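Local coordinates for protein Sam-dependent methyltransferases (Streptomyces davawensis, PDB 4D7K) that catalyses the two S-adenosyl-L-methionine-dependent methylations that turn 8-amino-8-demethyl-D-riboflavin into the antibiotic roseoflavin, at residues Arg189-Leu197 against Phe220-Val230; Cys245-Glu255 against Glu278-Ser286. One frame throughout, in Å; residues are numbered along the deposited sequence.

Contact 1: residues Arg189-Leu197 against Phe220-Val230; sequences RGQFLAGVL and FLASQNLTERV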
loop_
_atom_site.group_PDB
_atom_site.type_symbol
_atom_site.label_atom_id
_atom_site.label_comp_id
_atom_site.label_asym_id
_atom_site.label_seq_id
_atom_site.Cartn_x
_atom_site.Cartn_y
_atom_site.Cartn_z
ATOM N N ARG A 189 -19.968 -21.807 6.316
ATOM C CA ARG A 189 -20.421 -22.061 7.680
ATOM C C ARG A 189 -21.812 -21.480 7.936
ATOM O O ARG A 189 -22.421 -21.750 8.971
ATOM C CB ARG A 189 -19.419 -21.496 8.691
ATOM C CG ARG A 189 -19.266 -19.988 8.647
ATOM C CD ARG A 189 -18.372 -19.491 9.775
ATOM N NE ARG A 189 -18.568 -18.066 10.031
ATOM C CZ ARG A 189 -18.003 -17.398 11.032
ATOM N NH1 ARG A 189 -17.196 -18.022 11.878
ATOM N NH2 ARG A 189 -18.244 -16.103 11.186
ATOM N N GLY A 190 -22.308 -20.683 6.994
ATOM C CA GLY A 190 -23.659 -20.154 7.082
ATOM C C GLY A 190 -23.744 -18.668 7.376
ATOM O O GLY A 190 -24.800 -18.172 7.767
ATOM N N GLN A 191 -22.637 -17.962 7.172
ATOM C CA GLN A 191 -22.534 -16.539 7.493
ATOM C C GLN A 191 -23.577 -15.696 6.765
ATOM O O GLN A 191 -24.345 -14.965 7.393
ATOM C CB GLN A 191 -21.127 -16.034 7.160
ATOM C CG GLN A 191 -20.815 -14.623 7.633
ATOM C CD GLN A 191 -19.402 -14.192 7.271
ATOM O OE1 GLN A 191 -18.840 -14.645 6.275
ATOM N NE2 GLN A 191 -18.821 -13.322 8.084
ATOM N N PHE A 192 -23.604 -15.801 5.441
ATOM C CA PHE A 192 -24.568 -15.054 4.639
ATOM C C PHE A 192 -26.004 -15.441 4.976
ATOM O O PHE A 192 -26.851 -14.579 5.212
ATOM C CB PHE A 192 -24.317 -15.273 3.146
ATOM C CG PHE A 192 -25.352 -14.638 2.263
ATOM C CD1 PHE A 192 -25.363 -13.267 2.069
ATOM C CD2 PHE A 192 -26.312 -15.407 1.631
ATOM C CE1 PHE A 192 -26.314 -12.675 1.259
ATOM C CE2 PHE A 192 -27.266 -14.820 0.820
ATOM C CZ PHE A 192 -27.266 -13.453 0.634
ATOM N N LEU A 193 -26.266 -16.744 4.987
ATOM C CA LEU A 193 -27.586 -17.275 5.310
ATOM C C LEU A 193 -28.085 -16.768 6.659
ATOM O O LEU A 193 -29.267 -16.451 6.811
ATOM C CB LEU A 193 -27.550 -18.805 5.306
ATOM C CG LEU A 193 -28.876 -19.541 5.479
ATOM C CD1 LEU A 193 -29.827 -19.166 4.360
ATOM C CD2 LEU A 193 -28.643 -21.045 5.509
ATOM N N ALA A 194 -27.176 -16.683 7.630
ATOM C CA ALA A 194 -27.509 -16.174 8.961
ATOM C C ALA A 194 -27.930 -14.708 8.913
ATOM O O ALA A 194 -28.878 -14.304 9.589
ATOM C CB ALA A 194 -26.334 -16.349 9.908
ATOM N N GLY A 195 -27.221 -13.917 8.112
ATOM C CA GLY A 195 -27.545 -12.507 7.950
ATOM C C GLY A 195 -28.932 -12.290 7.367
ATOM O O GLY A 195 -29.688 -11.434 7.827
ATOM N N VAL A 196 -29.263 -13.076 6.345
ATOM C CA VAL A 196 -30.550 -12.972 5.668
ATOM C C VAL A 196 -31.699 -13.407 6.570
ATOM O O VAL A 196 -32.748 -12.768 6.599
ATOM C CB VAL A 196 -30.567 -13.815 4.378
ATOM C CG1 VAL A 196 -31.902 -13.696 3.686
ATOM C CG2 VAL A 196 -29.450 -13.379 3.444
ATOM N N LEU A 197 -31.498 -14.490 7.315
ATOM C CA LEU A 197 -32.530 -14.991 8.221
ATOM C C LEU A 197 -32.801 -14.035 9.385
ATOM O O LEU A 197 -33.878 -14.064 9.984
ATOM C CB LEU A 197 -32.147 -16.370 8.762
ATOM C CG LEU A 197 -32.760 -17.580 8.048
ATOM C CD1 LEU A 197 -32.241 -17.704 6.629
ATOM C CD2 LEU A 197 -32.496 -18.857 8.825
ATOM N N PHE A 220 -21.365 -22.432 14.390
ATOM C CA PHE A 220 -21.722 -21.040 14.108
ATOM C C PHE A 220 -23.226 -20.810 14.185
ATOM O O PHE A 220 -23.680 -19.822 14.768
ATOM C CB PHE A 220 -21.217 -20.602 12.732
ATOM C CG PHE A 220 -21.749 -19.264 12.299
ATOM C CD1 PHE A 220 -21.212 -18.094 12.813
ATOM C CD2 PHE A 220 -22.801 -19.177 11.389
ATOM C CE1 PHE A 220 -21.706 -16.857 12.426
ATOM C CE2 PHE A 220 -23.300 -17.949 11.003
ATOM C CZ PHE A 220 -22.750 -16.786 11.518
ATOM N N LEU A 221 -23.994 -21.720 13.593
ATOM C CA LEU A 221 -25.448 -21.617 13.627
ATOM C C LEU A 221 -25.978 -21.723 15.054
ATOM O O LEU A 221 -26.993 -21.113 15.390
ATOM C CB LEU A 221 -26.087 -22.693 12.749
ATOM C CG LEU A 221 -25.873 -22.551 11.241
ATOM C CD1 LEU A 221 -26.524 -23.711 10.508
ATOM C CD2 LEU A 221 -26.411 -21.225 10.734
ATOM N N ALA A 222 -25.294 -22.500 15.890
ATOM C CA ALA A 222 -25.705 -22.650 17.283
ATOM C C ALA A 222 -25.415 -21.371 18.059
ATOM O O ALA A 222 -26.177 -20.984 18.944
ATOM C CB ALA A 222 -25.005 -23.839 17.928
ATOM N N SER A 223 -24.312 -20.715 17.717
ATOM C CA SER A 223 -23.941 -19.457 18.353
ATOM C C SER A 223 -24.886 -18.330 17.941
ATOM O O SER A 223 -24.881 -17.259 18.542
ATOM C CB SER A 223 -22.498 -19.079 18.005
ATOM O OG SER A 223 -22.409 -18.561 16.687
ATOM N N GLN A 224 -25.686 -18.579 16.907
ATOM C CA GLN A 224 -26.671 -17.607 16.438
ATOM C C GLN A 224 -28.098 -18.098 16.689
ATOM O O GLN A 224 -29.061 -17.453 16.275
ATOM C CB GLN A 224 -26.478 -17.319 14.943
ATOM C CG GLN A 224 -25.084 -16.836 14.555
ATOM C CD GLN A 224 -24.779 -15.435 15.056
ATOM O OE1 GLN A 224 -25.423 -14.463 14.654
ATOM N NE2 GLN A 224 -23.791 -15.323 15.936
ATOM N N ASN A 225 -28.220 -19.236 17.370
ATOM C CA ASN A 225 -29.514 -19.877 17.610
ATOM C C ASN A 225 -30.347 -20.016 16.334
ATOM O O ASN A 225 -31.520 -19.645 16.302
ATOM C CB ASN A 225 -30.311 -19.106 18.664
ATOM C CG ASN A 225 -29.740 -19.267 20.059
ATOM O OD1 ASN A 225 -30.040 -20.235 20.756
ATOM N ND2 ASN A 225 -28.918 -18.313 20.476
ATOM N N LEU A 226 -29.731 -20.548 15.286
ATOM C CA LEU A 226 -30.418 -20.746 14.016
ATOM C C LEU A 226 -30.519 -22.221 13.667
ATOM O O LEU A 226 -30.862 -22.578 12.542
ATOM C CB LEU A 226 -29.700 -19.994 12.903
ATOM C CG LEU A 226 -29.801 -18.473 12.985
ATOM C CD1 LEU A 226 -29.068 -17.849 11.820
ATOM C CD2 LEU A 226 -31.260 -18.043 13.003
ATOM N N THR A 227 -30.225 -23.070 14.646
ATOM C CA THR A 227 -30.182 -24.515 14.450
ATOM C C THR A 227 -31.531 -25.087 14.016
ATOM O O THR A 227 -31.590 -26.031 13.227
ATOM C CB THR A 227 -29.714 -25.218 15.740
ATOM O OG1 THR A 227 -28.396 -24.762 16.072
ATOM C CG2 THR A 227 -29.698 -26.734 15.570
ATOM N N GLU A 228 -32.614 -24.501 14.511
ATOM C CA GLU A 228 -33.944 -25.008 14.205
ATOM C C GLU A 228 -34.518 -24.390 12.928
ATOM O O GLU A 228 -35.566 -24.816 12.444
ATOM C CB GLU A 228 -34.887 -24.755 15.382
ATOM C CG GLU A 228 -35.845 -25.898 15.667
ATOM C CD GLU A 228 -35.150 -27.120 16.251
ATOM O OE1 GLU A 228 -33.983 -27.002 16.683
ATOM O OE2 GLU A 228 -35.779 -28.200 16.281
ATOM N N ARG A 229 -33.826 -23.400 12.378
ATOM C CA ARG A 229 -34.312 -22.705 11.189
ATOM C C ARG A 229 -33.502 -23.040 9.940
ATOM O O ARG A 229 -33.919 -22.731 8.823
ATOM C CB ARG A 229 -34.310 -21.190 11.419
ATOM C CG ARG A 229 -35.337 -20.713 12.441
ATOM C CD ARG A 229 -35.213 -19.217 12.684
ATOM N NE ARG A 229 -35.407 -18.453 11.455
ATOM C CZ ARG A 229 -35.063 -17.178 11.301
ATOM N NH1 ARG A 229 -34.495 -16.515 12.298
ATOM N NH2 ARG A 229 -35.281 -16.568 10.144
ATOM N N VAL A 230 -32.347 -23.672 10.126
ATOM C CA VAL A 230 -31.497 -24.042 8.998
ATOM C C VAL A 230 -31.227 -25.543 8.931
ATOM O O VAL A 230 -30.726 -26.145 9.880
ATOM C CB VAL A 230 -30.145 -23.311 9.043
ATOM C CG1 VAL A 230 -29.189 -23.903 8.015
ATOM C CG2 VAL A 230 -30.335 -21.830 8.799
#
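With its CG anti to the backbone N (chi1 170°), Phe-220 turns one ring face to the guanidinium of Arg-189 and an edge to the start of helix 191-199. Arg-189 runs out extended from CG to NE, and its guanidinium lies flat on that face, planes 16° apart and centres 4.4 Å apart; CG of Gln-224 packs on the opposite face. At the ring edge CB of Ala-194 comes within 3.6 Å of Phe-220 CE2, and the same methyl meets Leu-226 CD1 at 3.7 Å. Farther along, Leu-193 and Val-230 meet tip to tip. Arg-229 bends at chi3 (59°), which turns NH2 onto Leu-197 O at 2.9 Å, the oxygen in the guanidinium plane. The contact joins the helix after the first strand of the Rossmann-like methyltransferase domain, N-capped at Gly-190, to the end of helix 214-223 and the loop into strand 230-234. Arg-189 makes a cation-pi stack, its NE buried with no polar partner; Arg-229 sits beside the Leu-197 carbonyl in the last turn of helix 191-199 and bonds Ser-203 O in the loop after it, where the partial negative charge of the helix end would be expected to stabilise the cation.

Contact 2: residues Cys245-Glu255 against Glu278-Ser286; sequences CDAYVLRGVLE and EARLLILDS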
loop_
_atom_site.group_PDB
_atom_site.type_symbol
_atom_site.label_atom_id
_atom_site.label_comp_id
_atom_site.label_asym_id
_atom_site.label_seq_id
_atom_site.Cartn_x
_atom_site.Cartn_y
_atom_site.Cartn_z
ATOM N N CYS A 245 -37.603 -24.662 -2.607
ATOM C CA CYS A 245 -37.142 -23.365 -2.133
ATOM C C CYS A 245 -37.500 -22.288 -3.151
ATOM O O CYS A 245 -37.444 -22.521 -4.358
ATOM C CB CYS A 245 -35.637 -23.391 -1.871
ATOM S SG CYS A 245 -35.140 -24.532 -0.552
ATOM N N ASP A 246 -37.888 -21.114 -2.666
ATOM C CA ASP A 246 -38.297 -20.038 -3.558
ATOM C C ASP A 246 -37.165 -19.033 -3.766
ATOM O O ASP A 246 -37.330 -18.034 -4.465
ATOM C CB ASP A 246 -39.552 -19.338 -3.025
ATOM C CG ASP A 246 -39.393 -18.856 -1.598
ATOM O OD1 ASP A 246 -38.597 -19.457 -0.851
ATOM O OD2 ASP A 246 -40.071 -17.877 -1.221
ATOM N N ALA A 247 -36.012 -19.312 -3.164
ATOM C CA ALA A 247 -34.827 -18.488 -3.368
ATOM C C ALA A 247 -33.562 -19.336 -3.297
ATOM O O ALA A 247 -33.278 -19.954 -2.275
ATOM C CB ALA A 247 -34.773 -17.363 -2.344
ATOM N N TYR A 248 -32.815 -19.368 -4.396
ATOM C CA TYR A 248 -31.546 -20.081 -4.453
ATOM C C TYR A 248 -30.400 -19.092 -4.599
ATOM O O TYR A 248 -30.445 -18.202 -5.449
ATOM C CB TYR A 248 -31.534 -21.082 -5.608
ATOM C CG TYR A 248 -32.446 -22.261 -5.393
ATOM C CD1 TYR A 248 -33.816 -22.146 -5.585
ATOM C CD2 TYR A 248 -31.939 -23.494 -5.001
ATOM C CE1 TYR A 248 -34.654 -23.223 -5.384
ATOM C CE2 TYR A 248 -32.774 -24.580 -4.802
ATOM C CZ TYR A 248 -34.131 -24.438 -4.996
ATOM O OH TYR A 248 -34.970 -25.511 -4.802
ATOM N N VAL A 249 -29.374 -19.248 -3.768
ATOM C CA VAL A 249 -28.278 -18.289 -3.723
ATOM C C VAL A 249 -26.934 -18.925 -4.081
ATOM O O VAL A 249 -26.531 -19.923 -3.487
ATOM C CB VAL A 249 -28.173 -17.637 -2.331
ATOM C CG1 VAL A 249 -27.054 -16.610 -2.308
ATOM C CG2 VAL A 249 -29.509 -17.003 -1.936
ATOM N N LEU A 250 -26.257 -18.340 -5.067
ATOM C CA LEU A 250 -24.923 -18.776 -5.479
ATOM C C LEU A 250 -23.903 -17.672 -5.237
ATOM O O LEU A 250 -23.809 -16.729 -6.021
ATOM C CB LEU A 250 -24.916 -19.173 -6.957
ATOM C CG LEU A 250 -25.461 -20.549 -7.318
ATOM C CD1 LEU A 250 -25.620 -20.663 -8.822
ATOM C CD2 LEU A 250 -24.529 -21.625 -6.794
ATOM N N ARG A 251 -23.136 -17.789 -4.161
ATOM C CA ARG A 251 -22.213 -16.725 -3.780
ATOM C C ARG A 251 -20.751 -17.132 -3.947
ATOM O O ARG A 251 -20.206 -17.887 -3.143
ATOM C CB ARG A 251 -22.479 -16.283 -2.336
ATOM C CG ARG A 251 -22.609 -17.421 -1.327
ATOM C CD ARG A 251 -22.992 -16.898 0.048
ATOM N NE ARG A 251 -22.365 -17.655 1.129
ATOM C CZ ARG A 251 -21.208 -17.326 1.696
ATOM N NH1 ARG A 251 -20.545 -16.252 1.285
ATOM N NH2 ARG A 251 -20.710 -18.070 2.676
ATOM N N GLY A 252 -20.126 -16.621 -5.004
ATOM C CA GLY A 252 -18.726 -16.892 -5.277
ATOM C C GLY A 252 -18.454 -18.362 -5.518
ATOM O O GLY A 252 -17.584 -18.959 -4.882
ATOM N N VAL A 253 -19.204 -18.949 -6.444
ATOM C CA VAL A 253 -19.093 -20.372 -6.726
ATOM C C VAL A 253 -18.686 -20.627 -8.175
ATOM O O VAL A 253 -17.710 -21.329 -8.445
ATOM C CB VAL A 253 -20.421 -21.100 -6.441
ATOM C CG1 VAL A 253 -20.314 -22.569 -6.818
ATOM C CG2 VAL A 253 -20.811 -20.938 -4.976
ATOM N N LEU A 254 -19.435 -20.038 -9.100
ATOM C CA LEU A 254 -19.245 -20.284 -10.524
ATOM C C LEU A 254 -18.051 -19.521 -11.089
ATOM O O LEU A 254 -17.782 -19.575 -12.289
ATOM C CB LEU A 254 -20.513 -19.906 -11.288
ATOM C CG LEU A 254 -21.803 -20.438 -10.665
ATOM C CD1 LEU A 254 -23.020 -19.932 -11.421
ATOM C CD2 LEU A 254 -21.779 -21.955 -10.624
ATOM N N GLU A 255 -17.341 -18.811 -10.218
ATOM C CA GLU A 255 -16.187 -18.018 -10.622
ATOM C C GLU A 255 -15.051 -18.885 -11.163
ATOM O O GLU A 255 -14.324 -18.472 -12.068
ATOM C CB GLU A 255 -15.688 -17.178 -9.445
ATOM C CG GLU A 255 -16.654 -16.087 -9.020
ATOM C CD GLU A 255 -16.322 -15.513 -7.658
ATOM O OE1 GLU A 255 -15.624 -16.197 -6.880
ATOM O OE2 GLU A 255 -16.757 -14.380 -7.364
ATOM N N GLU A 278 -42.667 -16.922 -8.767
ATOM C CA GLU A 278 -41.908 -15.969 -7.958
ATOM C C GLU A 278 -40.580 -16.524 -7.446
ATOM O O GLU A 278 -39.784 -15.792 -6.858
ATOM C CB GLU A 278 -42.749 -15.489 -6.775
ATOM C CG GLU A 278 -43.919 -14.607 -7.173
ATOM C CD GLU A 278 -44.574 -13.946 -5.980
ATOM O OE1 GLU A 278 -43.940 -13.913 -4.904
ATOM O OE2 GLU A 278 -45.717 -13.463 -6.118
ATOM N N ALA A 279 -40.342 -17.812 -7.668
ATOM C CA ALA A 279 -39.085 -18.427 -7.251
ATOM C C ALA A 279 -37.923 -17.822 -8.033
ATOM O O ALA A 279 -38.012 -17.638 -9.245
ATOM C CB ALA A 279 -39.135 -19.934 -7.441
ATOM N N ARG A 280 -36.838 -17.505 -7.335
ATOM C CA ARG A 280 -35.691 -16.873 -7.976
ATOM C C ARG A 280 -34.374 -17.582 -7.686
ATOM O O ARG A 280 -34.198 -18.210 -6.641
ATOM C CB ARG A 280 -35.569 -15.410 -7.538
ATOM C CG ARG A 280 -36.707 -14.512 -7.987
ATOM C CD ARG A 280 -36.662 -14.253 -9.480
ATOM N NE ARG A 280 -37.697 -13.311 -9.893
ATOM C CZ ARG A 280 -38.903 -13.659 -10.329
ATOM N NH1 ARG A 280 -39.243 -14.937 -10.420
ATOM N NH2 ARG A 280 -39.773 -12.723 -10.679
ATOM N N LEU A 281 -33.457 -17.472 -8.640
ATOM C CA LEU A 281 -32.057 -17.797 -8.422
ATOM C C LEU A 281 -31.295 -16.484 -8.312
ATOM O O LEU A 281 -31.285 -15.692 -9.251
ATOM C CB LEU A 281 -31.499 -18.659 -9.558
ATOM C CG LEU A 281 -29.980 -18.846 -9.614
ATOM C CD1 LEU A 281 -29.451 -19.471 -8.331
ATOM C CD2 LEU A 281 -29.598 -19.693 -10.818
ATOM N N LEU A 282 -30.684 -16.241 -7.158
ATOM C CA LEU A 282 -29.943 -15.002 -6.937
ATOM C C LEU A 282 -28.443 -15.264 -6.958
ATOM O O LEU A 282 -27.919 -15.958 -6.089
ATOM C CB LEU A 282 -30.345 -14.358 -5.608
ATOM C CG LEU A 282 -31.846 -14.264 -5.313
ATOM C CD1 LEU A 282 -32.073 -13.682 -3.930
ATOM C CD2 LEU A 282 -32.576 -13.442 -6.377
ATOM N N ILE A 283 -27.754 -14.718 -7.953
ATOM C CA ILE A 283 -26.313 -14.903 -8.045
ATOM C C ILE A 283 -25.582 -13.655 -7.566
ATOM O O ILE A 283 -25.735 -12.569 -8.122
ATOM C CB ILE A 283 -25.870 -15.246 -9.478
ATOM C CG1 ILE A 283 -26.620 -16.480 -9.982
ATOM C CG2 ILE A 283 -24.370 -15.497 -9.521
ATOM C CD1 ILE A 283 -26.193 -16.940 -11.359
ATOM N N LEU A 284 -24.790 -13.824 -6.517
ATOM C CA LEU A 284 -24.060 -12.718 -5.921
ATOM C C LEU A 284 -22.629 -12.715 -6.446
ATOM O O LEU A 284 -21.880 -13.666 -6.239
ATOM C CB LEU A 284 -24.086 -12.816 -4.392
ATOM C CG LEU A 284 -25.331 -12.321 -3.637
ATOM C CD1 LEU A 284 -26.612 -12.979 -4.120
ATOM C CD2 LEU A 284 -25.167 -12.545 -2.145
ATOM N N ASP A 285 -22.257 -11.645 -7.140
ATOM C CA ASP A 285 -20.947 -11.575 -7.770
ATOM C C ASP A 285 -20.621 -10.147 -8.187
ATOM O O ASP A 285 -21.460 -9.252 -8.085
ATOM C CB ASP A 285 -20.894 -12.503 -8.991
ATOM C CG ASP A 285 -19.478 -12.936 -9.347
ATOM O OD1 ASP A 285 -18.512 -12.383 -8.779
ATOM O OD2 ASP A 285 -19.331 -13.832 -10.205
ATOM N N SER A 286 -19.389 -9.941 -8.639
ATOM C CA SER A 286 -19.015 -8.700 -9.297
ATOM C C SER A 286 -19.196 -8.886 -10.799
ATOM O O SER A 286 -18.713 -9.864 -11.371
ATOM C CB SER A 286 -17.574 -8.314 -8.964
ATOM O OG SER A 286 -17.217 -7.093 -9.585
#
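The Tyr-248 ring meets Arg-280 at its edge: the carbonyl O of Arg-280 lies near the ring plane, 4.1 Å from CD1. The rest of the ring leads away from strand 280-285 to pack on Ile-269 of helix 259-270 and on Ala-183, and its OH bonds Pro-242 O. At the other end of the pair the carboxylates of Glu-255 and Asp-285 approach from opposite directions with planes 54° apart. They are two like-charged acceptors, not counted as hydrogen-bonded, and since Glu-255 is poorly ordered their closeness is tentative.

Between these ends strands 247-251 and 280-285 run parallel, 18° apart, stitched by five backbone hydrogen bonds that alternate from strand to strand. Leu-282 N to Tyr-248 O is the shortest at 2.6 Å, and Tyr-248 N to Arg-280 O follows at 2.9 Å. CA-H...O contacts fill in beside them, such as Val-249 CA to Leu-282 O at 3.3 Å.

Side chains part to the two faces of the sheet. Toward helix 259-270, Leu-281 has its CG anti to the backbone N (chi1 168°), which lays CD1 alongside Tyr-248 CB at 3.8 Å and against Leu-250 CD1 at 4.0 Å. On the other face Val-249 CG1 touches Leu-284 CD1 at 4.1 Å.

This is the parallel pairing of a beta-alpha-beta unit, crossing over through helix 259-270, in the Rossmann-like sheet of a class I methyltransferase. The backbone polar groups are shared between this ladder and the flanking strands 181-185 and 337-344. Apolar side chains dominate both faces, which suits strands buried between helices; Arg-280 and Arg-251 stand at the two ends of the Val-249 face, Arg-280 in a salt bridge with Glu-341 and Arg-251 bonded to Gly-187 O.

From the N terminus, contact 1 opens just after strand 181-185 and closes a loop of 22 residues that holds strand 204-209 and most of helix 214-223; its second segment then leads into the outermost strand 230-234. Contact 2 opens only afterwards and closes a second 22-residue loop round helix 259-270. The two are in series, neither nested nor crossed, with centres about 18 Å apart. Contact 1 ties helix 191-199 to the end of helix 214-223 and to the loop entering strand 230-234, whereas contact 2 is sheet pairing itself. Phe-192 joins them: its ring reaches from helix 191-199 to Val-249 and Leu-284, CE2 lying 3.6 Å from Val-249 CG1.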